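Local coordinates for protein apicoplast TIC22, putative (Plasmodium falciparum 3D7, PDB 4E6Z) that probably acts as an essential chaperone required for protein import into the apicoplast of the malaria parasite, at residues 101-104 with 108-111; 88-93 with 126-131. One frame throughout, in Å; residues are numbered along the deposited sequence.

Contact 1: residues 101-104 with 108-111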
loop_
_atom_site.group_PDB
_atom_site.type_symbol
_atom_site.label_atom_id
_atom_site.label_comp_id
_atom_site.label_asym_id
_atom_site.label_seq_id
_atom_site.Cartn_x
_atom_site.Cartn_y
_atom_site.Cartn_z
ATOM N N TYR A 101 7.883 10.971 0.644
ATOM C CA TYR A 101 6.560 10.372 0.525
ATOM C C TYR A 101 6.569 9.072 -0.269
ATOM O O TYR A 101 7.113 9.004 -1.368
ATOM C CB TYR A 101 5.595 11.370 -0.118
ATOM C CG TYR A 101 5.328 12.573 0.751
ATOM C CD1 TYR A 101 4.354 12.534 1.738
ATOM C CD2 TYR A 101 6.059 13.744 0.599
ATOM C CE1 TYR A 101 4.109 13.630 2.545
ATOM C CE2 TYR A 101 5.821 14.847 1.401
ATOM C CZ TYR A 101 4.845 14.782 2.374
ATOM O OH TYR A 101 4.596 15.870 3.176
HETATM N N MSE A 102 5.962 8.040 0.300
HETATM C CA MSE A 102 5.828 6.760 -0.376
HETATM C C MSE A 102 4.350 6.406 -0.496
HETATM O O MSE A 102 3.635 6.376 0.500
HETATM C CB MSE A 102 6.558 5.681 0.412
HETATM C CG MSE A 102 7.993 6.031 0.712
HETATM SE SE MSE A 102 8.913 4.633 1.699
HETATM C CE MSE A 102 7.775 4.550 3.286
ATOM N N PHE A 103 3.892 6.158 -1.717
ATOM C CA PHE A 103 2.471 5.929 -1.966
ATOM C C PHE A 103 2.177 4.463 -2.266
ATOM O O PHE A 103 2.893 3.817 -3.032
ATOM C CB PHE A 103 1.983 6.804 -3.123
ATOM C CG PHE A 103 2.159 8.280 -2.887
ATOM C CD1 PHE A 103 1.135 9.032 -2.335
ATOM C CD2 PHE A 103 3.352 8.914 -3.216
ATOM C CE1 PHE A 103 1.292 10.388 -2.112
ATOM C CE2 PHE A 103 3.516 10.275 -2.999
ATOM C CZ PHE A 103 2.483 11.016 -2.447
ATOM N N LEU A 104 1.118 3.938 -1.657
ATOM C CA LEU A 104 0.677 2.579 -1.950
ATOM C C LEU A 104 -0.130 2.551 -3.242
ATOM O O LEU A 104 -0.257 1.508 -3.883
ATOM C CB LEU A 104 -0.131 2.007 -0.783
ATOM C CG LEU A 104 0.722 1.441 0.355
ATOM C CD1 LEU A 104 -0.043 1.412 1.671
ATOM C CD2 LEU A 104 1.238 0.052 -0.005
ATOM N N ASP A 108 -2.145 8.261 -6.578
ATOM C CA ASP A 108 -1.890 9.264 -5.553
ATOM C C ASP A 108 -0.524 9.911 -5.815
ATOM O O ASP A 108 -0.360 11.113 -5.647
ATOM C CB ASP A 108 -1.907 8.639 -4.157
ATOM C CG ASP A 108 -3.303 8.187 -3.720
ATOM O OD1 ASP A 108 -4.284 8.404 -4.464
ATOM O OD2 ASP A 108 -3.409 7.612 -2.616
ATOM N N ALA A 109 0.451 9.101 -6.224
ATOM C CA ALA A 109 1.781 9.606 -6.563
ATOM C C ALA A 109 1.731 10.499 -7.798
ATOM O O ALA A 109 2.324 11.576 -7.815
ATOM C CB ALA A 109 2.752 8.458 -6.785
ATOM N N GLU A 110 1.027 10.041 -8.831
ATOM C CA GLU A 110 0.815 10.837 -10.033
ATOM C C GLU A 110 0.201 12.189 -9.684
ATOM O O GLU A 110 0.540 13.206 -10.282
ATOM C CB GLU A 110 -0.100 10.104 -11.017
ATOM C CG GLU A 110 0.609 9.132 -11.940
ATOM C CD GLU A 110 -0.269 8.706 -13.101
ATOM O OE1 GLU A 110 -1.435 9.143 -13.149
ATOM O OE2 GLU A 110 0.207 7.944 -13.969
ATOM N N ASN A 111 -0.715 12.189 -8.723
ATOM C CA ASN A 111 -1.361 13.419 -8.299
ATOM C C ASN A 111 -0.370 14.400 -7.686
ATOM O O ASN A 111 -0.459 15.598 -7.921
ATOM C CB ASN A 111 -2.487 13.131 -7.304
ATOM C CG ASN A 111 -3.037 14.397 -6.673
ATOM O OD1 ASN A 111 -3.636 15.234 -7.349
ATOM N ND2 ASN A 111 -2.818 14.551 -5.373
#
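At the turn where strand 97-103 gives way to helix 106-119, F103 at the end of the strand packs against D108 and A109 in the first turn of the helix, a worked example of an aromatic ring packing back onto the helix that follows its strand. The ring of F103 faces the helix backbone. CA of A109 stands over it in a CH-pi contact, 3.9 Å from the ring centroid and 18° off the normal, and C of D108 lies over the same face, displaced toward the rim. The two ortho carbons divide the remaining contact: CD2 of F103 meets CB of A109 at 3.6 Å, while CD1 of F103 meets CB of D108, also at 3.6 Å. With CG anti to the carbonyl carbon (chi1 -59°), F103 carries its ring toward the helix. The chains run close here, with 5.9 Å from CA of F103 to CA of A109. I82 of strand 78-83 packs on both F103 and A109, and I169 also touches F103. D108 lends the ring its methylene, whereas its OD2 takes a hydrogen bond from the backbone N of K172. With no hydrogen bond between the two segments, their hold on each other is apolar and depends on shape, while OD2 of D108 finds its partner outside both segments, at the start of helix 172-179.

Contact 2: residues 88-93 with 126-131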
loop_
_atom_site.group_PDB
_atom_site.type_symbol
_atom_site.label_atom_id
_atom_site.label_comp_id
_atom_site.label_asym_id
_atom_site.label_seq_id
_atom_site.Cartn_x
_atom_site.Cartn_y
_atom_site.Cartn_z
ATOM N N SER A 88 16.320 9.516 -7.540
ATOM C CA SER A 88 16.408 10.031 -6.178
ATOM C C SER A 88 15.143 10.798 -5.809
ATOM O O SER A 88 14.662 11.618 -6.591
ATOM C CB SER A 88 17.639 10.919 -6.009
ATOM O OG SER A 88 18.781 10.135 -5.719
ATOM N N PRO A 89 14.607 10.530 -4.609
ATOM C CA PRO A 89 13.367 11.137 -4.114
ATOM C C PRO A 89 13.528 12.616 -3.794
ATOM O O PRO A 89 14.617 13.064 -3.447
ATOM C CB PRO A 89 13.093 10.370 -2.812
ATOM C CG PRO A 89 13.967 9.156 -2.871
ATOM C CD PRO A 89 15.161 9.558 -3.654
ATOM N N TYR A 90 12.439 13.362 -3.907
ATOM C CA TYR A 90 12.414 14.750 -3.480
ATOM C C TYR A 90 12.086 14.854 -1.998
ATOM O O TYR A 90 11.095 14.301 -1.531
ATOM C CB TYR A 90 11.413 15.540 -4.317
ATOM C CG TYR A 90 11.893 15.732 -5.733
ATOM C CD1 TYR A 90 12.715 16.802 -6.067
ATOM C CD2 TYR A 90 11.555 14.827 -6.730
ATOM C CE1 TYR A 90 13.181 16.973 -7.365
ATOM C CE2 TYR A 90 12.007 14.994 -8.030
ATOM C CZ TYR A 90 12.820 16.063 -8.341
ATOM O OH TYR A 90 13.267 16.224 -9.632
ATOM N N ILE A 91 12.936 15.551 -1.254
ATOM C CA ILE A 91 12.740 15.708 0.178
ATOM C C ILE A 91 11.991 16.998 0.471
ATOM O O ILE A 91 12.267 18.033 -0.131
ATOM C CB ILE A 91 14.079 15.751 0.927
ATOM C CG1 ILE A 91 14.892 14.486 0.642
ATOM C CG2 ILE A 91 13.838 15.911 2.417
ATOM C CD1 ILE A 91 16.298 14.533 1.198
ATOM N N PHE A 92 11.042 16.928 1.396
ATOM C CA PHE A 92 10.299 18.112 1.811
ATOM C C PHE A 92 10.466 18.348 3.299
ATOM O O PHE A 92 10.564 17.403 4.080
ATOM C CB PHE A 92 8.820 17.982 1.441
ATOM C CG PHE A 92 8.579 17.939 -0.035
ATOM C CD1 PHE A 92 8.444 19.109 -0.762
ATOM C CD2 PHE A 92 8.517 16.728 -0.703
ATOM C CE1 PHE A 92 8.239 19.074 -2.125
ATOM C CE2 PHE A 92 8.309 16.689 -2.062
ATOM C CZ PHE A 92 8.176 17.864 -2.776
ATOM N N GLN A 93 10.519 19.615 3.683
ATOM C CA GLN A 93 10.666 19.970 5.083
ATOM C C GLN A 93 9.309 19.943 5.768
ATOM O O GLN A 93 8.451 20.783 5.500
ATOM C CB GLN A 93 11.304 21.354 5.221
ATOM C CG GLN A 93 12.408 21.422 6.264
ATOM C CD GLN A 93 13.585 20.533 5.918
ATOM O OE1 GLN A 93 14.095 19.799 6.765
ATOM N NE2 GLN A 93 14.020 20.587 4.663
ATOM N N GLY A 126 10.058 18.001 -16.938
ATOM C CA GLY A 126 11.060 17.182 -17.599
ATOM C C GLY A 126 12.059 16.547 -16.649
ATOM O O GLY A 126 12.958 15.822 -17.077
ATOM N N ASN A 127 11.891 16.805 -15.354
ATOM C CA ASN A 127 12.836 16.338 -14.345
ATOM C C ASN A 127 12.242 15.367 -13.326
ATOM O O ASN A 127 12.909 15.003 -12.360
ATOM C CB ASN A 127 13.440 17.526 -13.595
ATOM C CG ASN A 127 14.055 18.552 -14.524
ATOM O OD1 ASN A 127 14.725 18.203 -15.498
ATOM N ND2 ASN A 127 13.833 19.827 -14.225
ATOM N N ILE A 128 10.993 14.956 -13.516
ATOM C CA ILE A 128 10.380 14.060 -12.537
ATOM C C ILE A 128 9.623 12.868 -13.124
ATOM O O ILE A 128 9.057 12.938 -14.212
ATOM C CB ILE A 128 9.490 14.815 -11.524
ATOM C CG1 ILE A 128 8.329 15.514 -12.224
ATOM C CG2 ILE A 128 10.313 15.819 -10.732
ATOM C CD1 ILE A 128 7.414 16.215 -11.250
ATOM N N LYS A 129 9.630 11.768 -12.381
ATOM C CA LYS A 129 8.982 10.544 -12.819
ATOM C C LYS A 129 8.498 9.775 -11.603
ATOM O O LYS A 129 8.841 10.108 -10.465
ATOM C CB LYS A 129 9.967 9.667 -13.604
ATOM C CG LYS A 129 11.017 9.009 -12.722
ATOM C CD LYS A 129 11.830 7.968 -13.469
ATOM C CE LYS A 129 12.597 7.090 -12.490
ATOM N NZ LYS A 129 14.011 6.877 -12.913
ATOM N N ILE A 130 7.707 8.737 -11.853
ATOM C CA ILE A 130 7.264 7.837 -10.801
ATOM C C ILE A 130 8.237 6.672 -10.746
ATOM O O ILE A 130 8.589 6.100 -11.774
ATOM C CB ILE A 130 5.852 7.294 -11.086
ATOM C CG1 ILE A 130 4.871 8.449 -11.322
ATOM C CG2 ILE A 130 5.383 6.373 -9.954
ATOM C CD1 ILE A 130 4.650 9.331 -10.116
ATOM N N HIS A 131 8.681 6.331 -9.545
ATOM C CA HIS A 131 9.591 5.210 -9.367
ATOM C C HIS A 131 9.005 4.193 -8.389
ATOM O O HIS A 131 8.390 4.560 -7.389
ATOM C CB HIS A 131 10.949 5.705 -8.880
ATOM C CG HIS A 131 11.953 4.616 -8.698
ATOM N ND1 HIS A 131 12.347 3.784 -9.727
ATOM C CD2 HIS A 131 12.660 4.223 -7.611
ATOM C CE1 HIS A 131 13.235 2.920 -9.277
ATOM N NE2 HIS A 131 13.446 3.166 -7.994
#
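Y90, in the loop leading to strand 92-94, reaches across to N127 and I128, just ahead of strand 129-134, and shows how one long side chain can join two loops whose backbones stay well apart: the nearest CA atoms, of Y90 and I128, are 9.3 Å from each other. Its phenol end does the work. OH of Y90 donates a hydrogen bond to the backbone O of N127 at 3.0 Å. The acceptor lies at the edge of the ring, near its plane, but the hydroxyl approaches from above the carbonyl plane, 49° out of it, with a C=O...donor angle of 131°.

Packing is tightest beside this bond. CG2 of I128 presses obliquely on the same end of the tyrosine, 3.3 Å from CE2 of Y90 and 3.2 Å from its OH, and the two side chains cross at about a right angle. A chi1 of 62° places CG1 of I128 between the backbone N and carbonyl carbon, leaving the CG2 methyl to meet the ring. I128 also touches L113 and I117 of helix 106-119, and the ring of Y90 meets that of Y124 edge-to-face.

The other side is much looser. CB of N127 comes no nearer than 4.2 Å to OH of Y90, and the amide of N127 turns to a different partner, its ND2 bonding to O of K123. Beyond it G126 is exposed. A glycerol, probably from the crystallisation liquor, accepts a hydrogen bond from the backbone N of Y90. In fold terms, a tyrosine hydroxyl bonded to a main-chain carbonyl joins the segments that enter two strands: the outermost strand 92-94 of the three-stranded mixed sheet and strand 129-134 of the two-stranded antiparallel pair.

Overall arrangement
From the N terminus, the chain runs through strand 78-83 and then passes 88-93, the opening half of contact 2, and enters strand 92-94. It turns back along strand 97-103, whose end and the following helix 106-119 form contact 1, a short local loop. Only after that helix and helix 121-124 does it reach 126-131 and complete contact 2, so the small loop lies wholly within the larger one and the two do not cross. Their centres are 11 Å apart, and they touch: F92 packs on Y101 between neighbouring strands, and I130 meets the backbone of A109 and E110. Helix 106-119 thus lies against both the three-stranded mixed sheet and the two-stranded antiparallel pair.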